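Local coordinates for amino acid adenylation domain-containing protein (Bacillus stratosphericus LAMA 585, PDB 6ULY) that probably selects an alpha-keto acid and activates it as an acyl adenylate, serving as the adenylation domain of a nonribosomal depsipeptide synthetase, at residues Val189-Thr203 and Gly332-Phe344. Residues are numbered along the deposited sequence; the frame is centred on the assembly and turned at random.
Sequences VEHSHRSVLANVKGT and GMSEISSAVVFSF. With QA7 (5'-O-{(S)-hydroxy[(4-methyl-2-oxopentanoyl)oxy]phosphoryl}adenosine), chain C.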
ATOM      1  N   VAL A 189       5.449   0.317  14.520  1.00 41.28           N
ATOM      2  CA  VAL A 189       4.558   0.555  15.648  1.00 39.70           C
ATOM      3  C   VAL A 189       5.398   0.883  16.874  1.00 41.70           C
ATOM      4  O   VAL A 189       6.216   0.070  17.317  1.00 38.81           O
ATOM      5  CB  VAL A 189       3.653  -0.660  15.889  1.00 40.35           C
ATOM      6  CG1 VAL A 189       2.773  -0.462  17.122  1.00 41.77           C
ATOM      7  CG2 VAL A 189       2.789  -0.926  14.649  1.00 34.59           C
ATOM      8  N   GLU A 190       5.206   2.081  17.422  1.00 40.13           N
ATOM      9  CA  GLU A 190       5.950   2.541  18.588  1.00 38.55           C
ATOM     10  C   GLU A 190       5.048   2.470  19.815  1.00 39.89           C
ATOM     11  O   GLU A 190       3.988   3.102  19.849  1.00 42.80           O
ATOM     12  CB  GLU A 190       6.467   3.966  18.377  1.00 41.28           C
ATOM     13  CG  GLU A 190       7.236   4.525  19.567  1.00 40.85           C
ATOM     14  CD  GLU A 190       7.896   5.860  19.275  1.00 45.12           C
ATOM     15  OE1 GLU A 190       8.922   6.160  19.919  1.00 45.22           O
ATOM     16  OE2 GLU A 190       7.395   6.608  18.406  1.00 49.00           O
ATOM     17  N   HIS A 191       5.472   1.706  20.820  1.00 41.50           N
ATOM     18  CA  HIS A 191       4.689   1.491  22.025  1.00 40.31           C
ATOM     19  C   HIS A 191       5.400   2.074  23.234  1.00 40.79           C
ATOM     20  O   HIS A 191       6.614   2.289  23.229  1.00 47.63           O
ATOM     21  CB  HIS A 191       4.426   0.000  22.260  1.00 41.03           C
ATOM     22  CG  HIS A 191       3.194  -0.507  21.578  1.00 41.41           C
ATOM     23  ND1 HIS A 191       1.925  -0.153  21.979  1.00 40.58           N
ATOM     24  CD2 HIS A 191       3.038  -1.347  20.529  1.00 40.31           C
ATOM     25  CE1 HIS A 191       1.038  -0.745  21.199  1.00 39.18           C
ATOM     26  NE2 HIS A 191       1.688  -1.478  20.313  1.00 41.13           N
ATOM     27  N   SER A 192       4.621   2.319  24.276  1.00 37.90           N
ATOM     28  CA  SER A 192       5.130   2.792  25.550  1.00 42.87           C
ATOM     29  C   SER A 192       4.927   1.717  26.610  1.00 36.15           C
ATOM     30  O   SER A 192       4.197   0.742  26.410  1.00 36.45           O
ATOM     31  CB  SER A 192       4.425   4.088  25.961  1.00 38.56           C
ATOM     32  OG  SER A 192       3.088   3.812  26.344  1.00 39.01           O
ATOM     33  N   HIS A 193       5.585   1.904  27.755  1.00 39.86           N
ATOM     34  CA  HIS A 193       5.337   1.015  28.887  1.00 41.33           C
ATOM     35  C   HIS A 193       3.857   1.005  29.250  1.00 43.40           C
ATOM     36  O   HIS A 193       3.294  -0.048  29.577  1.00 44.48           O
ATOM     37  CB  HIS A 193       6.166   1.444  30.101  1.00 39.64           C
ATOM     38  CG  HIS A 193       7.641   1.490  29.854  1.00 42.96           C
ATOM     39  ND1 HIS A 193       8.481   0.438  30.153  1.00 39.60           N
ATOM     40  CD2 HIS A 193       8.430   2.473  29.359  1.00 44.77           C
ATOM     41  CE1 HIS A 193       9.721   0.765  29.839  1.00 40.27           C
ATOM     42  NE2 HIS A 193       9.720   1.997  29.359  1.00 42.05           N
ATOM     43  N   ARG A 194       3.211   2.173  29.191  1.00 42.90           N
ATOM     44  CA  ARG A 194       1.822   2.292  29.624  1.00 43.57           C
ATOM     45  C   ARG A 194       0.888   1.500  28.719  1.00 35.28           C
ATOM     46  O   ARG A 194       0.018   0.765  29.199  1.00 43.09           O
ATOM     47  CB  ARG A 194       1.414   3.767  29.658  1.00 45.67           C
ATOM     48  CG  ARG A 194       0.075   4.023  30.336  1.00 50.29           C
ATOM     49  CD  ARG A 194      -0.375   5.471  30.205  1.00 52.54           C
ATOM     50  NE  ARG A 194       0.580   6.419  30.774  1.00 56.06           N
ATOM     51  CZ  ARG A 194       0.688   6.695  32.072  1.00 59.85           C
ATOM     52  NH1 ARG A 194      -0.093   6.089  32.957  1.00 64.17           N
ATOM     53  NH2 ARG A 194       1.588   7.579  32.486  1.00 56.61           N
ATOM     54  N   SER A 195       1.044   1.642  27.400  1.00 39.51           N
ATOM     55  CA  SER A 195       0.137   0.953  26.484  1.00 40.43           C
ATOM     56  C   SER A 195       0.320  -0.556  26.560  1.00 39.32           C
ATOM     57  O   SER A 195      -0.662  -1.307  26.563  1.00 40.70           O
ATOM     58  CB  SER A 195       0.345   1.455  25.054  1.00 35.88           C
ATOM     59  OG  SER A 195       1.701   1.371  24.648  1.00 39.88           O
ATOM     60  N   VAL A 196       1.567  -1.022  26.634  1.00 40.01           N
ATOM     61  CA  VAL A 196       1.810  -2.457  26.745  1.00 38.37           C
ATOM     62  C   VAL A 196       1.261  -2.986  28.065  1.00 35.79           C
ATOM     63  O   VAL A 196       0.484  -3.947  28.090  1.00 36.05           O
ATOM     64  CB  VAL A 196       3.312  -2.753  26.591  1.00 38.68           C
ATOM     65  CG1 VAL A 196       3.599  -4.207  26.871  1.00 44.83           C
ATOM     66  CG2 VAL A 196       3.775  -2.366  25.184  1.00 39.48           C
ATOM     67  N   LEU A 197       1.633  -2.348  29.178  1.00 36.48           N
ATOM     68  CA  LEU A 197       1.188  -2.835  30.479  1.00 38.99           C
ATOM     69  C   LEU A 197      -0.324  -2.791  30.613  1.00 39.30           C
ATOM     70  O   LEU A 197      -0.909  -3.624  31.316  1.00 44.95           O
ATOM     71  CB  LEU A 197       1.833  -2.021  31.596  1.00 43.63           C
ATOM     72  CG  LEU A 197       3.295  -2.351  31.892  1.00 39.07           C
ATOM     73  CD1 LEU A 197       3.860  -1.356  32.891  1.00 44.18           C
ATOM     74  CD2 LEU A 197       3.427  -3.768  32.411  1.00 41.52           C
ATOM     75  N   ALA A 198      -0.975  -1.829  29.957  1.00 38.93           N
ATOM     76  CA  ALA A 198      -2.431  -1.772  29.990  1.00 42.01           C
ATOM     77  C   ALA A 198      -3.038  -3.003  29.333  1.00 38.25           C
ATOM     78  O   ALA A 198      -4.032  -3.553  29.822  1.00 35.55           O
ATOM     79  CB  ALA A 198      -2.923  -0.500  29.299  1.00 43.07           C
ATOM     80  N   ASN A 199      -2.460  -3.443  28.215  1.00 40.39           N
ATOM     81  CA  ASN A 199      -2.913  -4.684  27.598  1.00 41.81           C
ATOM     82  C   ASN A 199      -2.591  -5.880  28.484  1.00 37.18           C
ATOM     83  O   ASN A 199      -3.423  -6.779  28.655  1.00 37.91           O
ATOM     84  CB  ASN A 199      -2.269  -4.854  26.224  1.00 43.73           C
ATOM     85  CG  ASN A 199      -2.769  -6.083  25.500  1.00 37.75           C
ATOM     86  OD1 ASN A 199      -2.435  -7.210  25.861  1.00 44.20           O
ATOM     87  ND2 ASN A 199      -3.578  -5.872  24.475  1.00 34.73           N
ATOM     88  N   VAL A 200      -1.389  -5.906  29.060  1.00 33.01           N
ATOM     89  CA  VAL A 200      -1.019  -7.003  29.948  1.00 37.99           C
ATOM     90  C   VAL A 200      -2.005  -7.096  31.105  1.00 45.61           C
ATOM     91  O   VAL A 200      -2.541  -8.170  31.405  1.00 43.01           O
ATOM     92  CB  VAL A 200       0.423  -6.818  30.449  1.00 38.05           C
ATOM     93  CG1 VAL A 200       0.663  -7.648  31.692  1.00 40.40           C
ATOM     94  CG2 VAL A 200       1.419  -7.187  29.355  1.00 38.44           C
ATOM     95  N   LYS A 201      -2.270  -5.965  31.766  1.00 44.39           N
ATOM     96  CA  LYS A 201      -3.155  -5.981  32.926  1.00 37.46           C
ATOM     97  C   LYS A 201      -4.579  -6.327  32.526  1.00 36.27           C
ATOM     98  O   LYS A 201      -5.262  -7.079  33.229  1.00 43.51           O
ATOM     99  CB  LYS A 201      -3.095  -4.632  33.639  1.00 45.47           C
ATOM    100  CG  LYS A 201      -1.724  -4.340  34.229  1.00 41.67           C
ATOM    101  CD  LYS A 201      -1.618  -2.932  34.786  1.00 54.45           C
ATOM    102  CE  LYS A 201      -0.256  -2.711  35.426  1.00 50.56           C
ATOM    103  NZ  LYS A 201      -0.072  -1.324  35.915  1.00 60.75           N
ATOM    104  N   GLY A 202      -5.050  -5.795  31.399  1.00 45.61           N
ATOM    105  CA  GLY A 202      -6.355  -6.198  30.905  1.00 44.13           C
ATOM    106  C   GLY A 202      -6.407  -7.674  30.564  1.00 40.88           C
ATOM    107  O   GLY A 202      -7.378  -8.364  30.884  1.00 41.97           O
ATOM    108  N   THR A 203      -5.356  -8.181  29.915  1.00 40.93           N
ATOM    109  CA  THR A 203      -5.323  -9.590  29.538  1.00 45.40           C
ATOM    110  C   THR A 203      -5.297 -10.491  30.768  1.00 40.68           C
ATOM    111  O   THR A 203      -5.990 -11.513  30.813  1.00 40.42           O
ATOM    112  CB  THR A 203      -4.110  -9.861  28.643  1.00 41.58           C
ATOM    113  OG1 THR A 203      -4.308  -9.231  27.370  1.00 40.12           O
ATOM    114  CG2 THR A 203      -3.891 -11.364  28.444  1.00 38.07           C
ATOM    115  N   GLY A 332      -6.525  -9.285  18.057  1.00 37.53           N
ATOM    116  CA  GLY A 332      -5.764  -8.117  18.451  1.00 36.63           C
ATOM    117  C   GLY A 332      -4.912  -7.639  17.298  1.00 34.88           C
ATOM    118  O   GLY A 332      -4.951  -8.188  16.194  1.00 32.22           O
ATOM    119  N   MET A 333      -4.137  -6.595  17.574  1.00 35.46           N
ATOM    120  CA  MET A 333      -3.243  -6.023  16.582  1.00 40.41           C
ATOM    121  C   MET A 333      -2.005  -5.509  17.295  1.00 36.67           C
ATOM    122  O   MET A 333      -2.058  -5.144  18.471  1.00 36.51           O
ATOM    123  CB  MET A 333      -3.896  -4.870  15.798  1.00 38.11           C
ATOM    124  CG  MET A 333      -5.311  -5.141  15.304  1.00 39.58           C
ATOM    125  SD  MET A 333      -6.055  -3.703  14.492  1.00 41.12           S
ATOM    126  CE  MET A 333      -4.938  -3.492  13.102  1.00 31.52           C
ATOM    127  N   SER A 334      -0.891  -5.472  16.567  1.00 40.85           N
ATOM    128  CA  SER A 334       0.318  -4.887  17.131  1.00 38.46           C
ATOM    129  C   SER A 334       0.059  -3.456  17.588  1.00 39.87           C
ATOM    130  O   SER A 334       0.591  -3.021  18.617  1.00 38.64           O
ATOM    131  CB  SER A 334       1.450  -4.936  16.107  1.00 34.46           C
ATOM    132  OG  SER A 334       1.195  -4.047  15.039  1.00 55.69           O
ATOM    133  N   GLU A 335      -0.779  -2.717  16.850  1.00 38.38           N
ATOM    134  CA  GLU A 335      -1.050  -1.320  17.178  1.00 36.88           C
ATOM    135  C   GLU A 335      -1.797  -1.156  18.495  1.00 36.65           C
ATOM    136  O   GLU A 335      -1.805  -0.051  19.051  1.00 38.85           O
ATOM    137  CB  GLU A 335      -1.863  -0.651  16.063  1.00 38.58           C
ATOM    138  CG  GLU A 335      -1.108  -0.452  14.764  1.00 39.33           C
ATOM    139  CD  GLU A 335      -1.241  -1.627  13.816  1.00 38.00           C
ATOM    140  OE1 GLU A 335      -1.523  -2.753  14.284  1.00 41.10           O
ATOM    141  OE2 GLU A 335      -1.065  -1.421  12.600  1.00 38.92           O
ATOM    142  N   ILE A 336      -2.423  -2.217  19.002  1.00 40.77           N
ATOM    143  CA  ILE A 336      -3.177  -2.142  20.250  1.00 36.59           C
ATOM    144  C   ILE A 336      -2.603  -3.133  21.259  1.00 40.58           C
ATOM    145  O   ILE A 336      -3.305  -3.590  22.170  1.00 37.49           O
ATOM    146  CB  ILE A 336      -4.678  -2.385  19.998  1.00 38.65           C
ATOM    147  CG1 ILE A 336      -4.908  -3.752  19.349  1.00 39.37           C
ATOM    148  CG2 ILE A 336      -5.260  -1.284  19.095  1.00 40.24           C
ATOM    149  CD1 ILE A 336      -6.355  -4.036  19.019  1.00 33.10           C
ATOM    150  N   SER A 337      -1.316  -3.467  21.102  1.00 38.62           N
ATOM    151  CA  SER A 337      -0.549  -4.238  22.082  1.00 41.82           C
ATOM    152  C   SER A 337      -1.019  -5.686  22.210  1.00 39.61           C
ATOM    153  O   SER A 337      -0.930  -6.273  23.291  1.00 40.77           O
ATOM    154  CB  SER A 337      -0.578  -3.565  23.459  1.00 43.84           C
ATOM    155  OG  SER A 337       0.003  -2.276  23.404  1.00 43.66           O
ATOM    156  N   SER A 338      -1.496  -6.268  21.109  1.00 36.61           N
ATOM    157  CA  SER A 338      -1.886  -7.676  21.017  1.00 41.80           C
ATOM    158  C   SER A 338      -3.383  -7.820  21.288  1.00 40.42           C
ATOM    159  O   SER A 338      -4.175  -6.990  20.826  1.00 38.90           O
ATOM    160  CB  SER A 338      -1.033  -8.567  21.945  1.00 36.78           C
ATOM    161  OG  SER A 338      -1.523  -8.651  23.275  1.00 41.27           O
ATOM    162  N   ALA A 339      -3.790  -8.869  21.998  1.00 41.67           N
ATOM    163  CA  ALA A 339      -5.206  -9.212  22.054  1.00 42.21           C
ATOM    164  C   ALA A 339      -5.988  -8.209  22.893  1.00 39.11           C
ATOM    165  O   ALA A 339      -5.500  -7.704  23.905  1.00 38.91           O
ATOM    166  CB  ALA A 339      -5.387 -10.615  22.621  1.00 36.32           C
ATOM    167  N   VAL A 340      -7.218  -7.925  22.458  1.00 42.10           N
ATOM    168  CA  VAL A 340      -8.134  -7.065  23.196  1.00 39.74           C
ATOM    169  C   VAL A 340      -9.496  -7.708  23.398  1.00 39.13           C
ATOM    170  O   VAL A 340     -10.340  -7.136  24.090  1.00 38.66           O
ATOM    171  CB  VAL A 340      -8.288  -5.694  22.507  1.00 36.55           C
ATOM    172  CG1 VAL A 340      -6.959  -4.947  22.519  1.00 38.24           C
ATOM    173  CG2 VAL A 340      -8.807  -5.855  21.079  1.00 36.03           C
ATOM    174  N   VAL A 341      -9.736  -8.885  22.819  1.00 39.92           N
ATOM    175  CA  VAL A 341     -10.955  -9.654  23.046  1.00 41.01           C
ATOM    176  C   VAL A 341     -10.571 -11.114  23.242  1.00 39.27           C
ATOM    177  O   VAL A 341      -9.657 -11.619  22.582  1.00 38.89           O
ATOM    178  CB  VAL A 341     -11.958  -9.518  21.882  1.00 36.53           C
ATOM    179  CG1 VAL A 341     -12.571  -8.127  21.857  1.00 42.32           C
ATOM    180  CG2 VAL A 341     -11.293  -9.837  20.551  1.00 37.16           C
ATOM    181  N   PHE A 342     -11.281 -11.790  24.146  1.00 39.60           N
ATOM    182  CA  PHE A 342     -11.100 -13.215  24.398  1.00 41.54           C
ATOM    183  C   PHE A 342     -12.468 -13.868  24.535  1.00 43.31           C
ATOM    184  O   PHE A 342     -13.334 -13.349  25.246  1.00 48.51           O
ATOM    185  CB  PHE A 342     -10.284 -13.466  25.673  1.00 40.91           C
ATOM    186  CG  PHE A 342      -8.838 -13.078  25.563  1.00 41.25           C
ATOM    187  CD1 PHE A 342      -7.902 -13.972  25.074  1.00 36.36           C
ATOM    188  CD2 PHE A 342      -8.409 -11.826  25.974  1.00 38.75           C
ATOM    189  CE1 PHE A 342      -6.570 -13.622  24.984  1.00 39.77           C
ATOM    190  CE2 PHE A 342      -7.078 -11.469  25.886  1.00 34.71           C
ATOM    191  CZ  PHE A 342      -6.157 -12.368  25.391  1.00 43.28           C
ATOM    192  N   SER A 343     -12.655 -15.001  23.862  1.00 40.55           N
ATOM    193  CA  SER A 343     -13.895 -15.766  23.929  1.00 42.30           C
ATOM    194  C   SER A 343     -13.694 -16.988  24.815  1.00 43.23           C
ATOM    195  O   SER A 343     -12.757 -17.766  24.603  1.00 43.94           O
ATOM    196  CB  SER A 343     -14.344 -16.199  22.532  1.00 40.75           C
ATOM    197  OG  SER A 343     -15.431 -17.106  22.602  1.00 43.12           O
ATOM    198  N   PHE A 344     -14.573 -17.155  25.805  1.00 46.74           N
ATOM    199  CA  PHE A 344     -14.503 -18.266  26.749  1.00 40.96           C
ATOM    200  C   PHE A 344     -15.666 -19.236  26.568  1.00 39.89           C
ATOM    201  O   PHE A 344     -16.092 -19.886  27.527  1.00 44.24           O
ATOM    202  CB  PHE A 344     -14.486 -17.757  28.190  1.00 38.88           C
ATOM    203  CG  PHE A 344     -13.550 -16.612  28.419  1.00 41.92           C
ATOM    204  CD1 PHE A 344     -12.227 -16.837  28.744  1.00 45.92           C
ATOM    205  CD2 PHE A 344     -13.998 -15.306  28.312  1.00 46.67           C
ATOM    206  CE1 PHE A 344     -11.362 -15.779  28.961  1.00 45.24           C
ATOM    207  CE2 PHE A 344     -13.142 -14.248  28.525  1.00 43.41           C
ATOM    208  CZ  PHE A 344     -11.823 -14.485  28.851  1.00 46.28           C
TER
HETATM  209  C01 QA7 C 701      -4.545 -12.358  19.436  1.00 44.33           C
HETATM  210  C02 QA7 C 701      -3.229 -12.030  18.837  1.00 40.95           C
HETATM  211  C03 QA7 C 701      -2.317 -11.441  19.877  1.00 43.30           C
HETATM  212  C04 QA7 C 701      -3.544 -11.206  17.630  1.00 43.01           C
HETATM  213  C05 QA7 C 701      -2.662 -10.036  17.329  1.00 44.10           C
HETATM  214  C06 QA7 C 701      -2.080  -9.896  15.961  1.00 42.01           C
HETATM  215  C10 QA7 C 701      -3.374  -8.029  13.335  1.00 43.28           C
HETATM  216  C11 QA7 C 701      -4.307  -8.384  12.389  1.00 47.53           C
HETATM  217  C12 QA7 C 701      -5.722  -7.789  12.790  1.00 49.13           C
HETATM  218  C13 QA7 C 701      -6.524  -8.568  12.293  1.00 49.35           C
HETATM  219  C14 QA7 C 701      -5.792 -10.041  12.217  1.00 50.13           C
HETATM  220  C16 QA7 C 701      -5.889 -10.993  14.396  1.00 47.33           C
HETATM  221  C18 QA7 C 701      -7.632 -12.214  14.273  1.00 44.48           C
HETATM  222  C19 QA7 C 701      -8.714 -13.075  14.430  1.00 39.75           C
HETATM  223  C21 QA7 C 701      -9.355 -12.668  12.332  1.00 45.70           C
HETATM  224  C23 QA7 C 701      -7.478 -11.615  13.096  1.00 44.86           C
HETATM  225  N15 QA7 C 701      -6.371 -10.867  13.198  1.00 45.42           N
HETATM  226  N17 QA7 C 701      -6.644 -11.811  15.069  1.00 46.52           N
HETATM  227  N20 QA7 C 701      -9.535 -13.262  13.456  1.00 47.49           N
HETATM  228  N22 QA7 C 701      -8.371 -11.869  12.128  1.00 47.65           N
HETATM  229  N24 QA7 C 701      -8.906 -13.711  15.661  1.00 43.04           N
HETATM  230  O07 QA7 C 701      -1.379  -8.806  15.582  1.00 48.97           O
HETATM  231  O09 QA7 C 701      -2.112  -8.486  13.023  1.00 48.93           O
HETATM  232  O25 QA7 C 701      -4.568  -9.856  12.420  1.00 45.76           O
HETATM  233  O26 QA7 C 701      -6.878  -8.315  10.919  1.00 51.27           O
HETATM  234  O27 QA7 C 701      -5.985  -6.357  12.413  1.00 49.27           O
HETATM  235  O28 QA7 C 701       0.219  -9.033  13.813  1.00 59.20           O
HETATM  236  O29 QA7 C 701      -0.640  -7.002  14.165  1.00 42.14           O
HETATM  237  O30 QA7 C 701      -2.238 -10.737  15.229  1.00 45.83           O
HETATM  238  O31 QA7 C 701      -2.482  -9.249  18.125  1.00 46.39           O
HETATM  239  P08 QA7 C 701      -0.986  -8.356  14.112  1.00 53.97           P
HETATM  240  O   HOH W   1      -2.877  -9.897  25.032  1.00 36.54           O
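Asn199 reaches from the helix 193-203 toward the turn and the start of strand 338-342. Asn199 CB packs on CB of Ser337 at 3.5 Å. With CG anti to the backbone N (chi1 -176°), the amide is carried out toward the strand, where Asn199 ND2 donates to Ala339 O at 2.7 Å, coming from above the carbonyl plane; a weak bond runs from ND2 to Ile336 O. Asn199 OD1 lies 3.1 Å from Ser338 OG, and a water donates to both Ser338 OG and Thr203 OG1. An amide N-H suits this buried place beside backbone carbonyls, Ala339 O being its main acceptor.

At the other end His191 holds the same loop. His191 NE2 donates to Ser334 O over 2.5 Å in a nearly straight bond (174°), with the acceptor in the ring plane, while ND1 is hydrogen-bonded to Ser195 OG, so both ring nitrogens are engaged and the ring's rotation is fixed. Ser195 also forms a capping box with Ser192 that starts the helix. Ser337, small enough to fit between His191 and Asn199, bonds through OG to Thr416 O. Val189 packs beside this loop, Val189 CG2 3.9 Å from CG of Glu335, whose carboxylate turns to Tyr421. One turn beyond Asn199, Thr203 meets the edge of the Phe342 ring.

Segment 332-344 lines part of the ligand pocket: Ser334 N donates to phosphate oxygen O29 of the keto acyl adenylate, and Ala339 CB touches its branched acyl end. Strand 338-342 pairs antiparallel with 327-333, Ser337 and Ser338 forming a G1 bulge opposite Met333. Helix 193-203, at 32° to strand 338-342, also touches helix 224-237 through Val196 and Val200; the contact links the mixed sheet of strand 188-192 to that of strands 327-333 and 338-342.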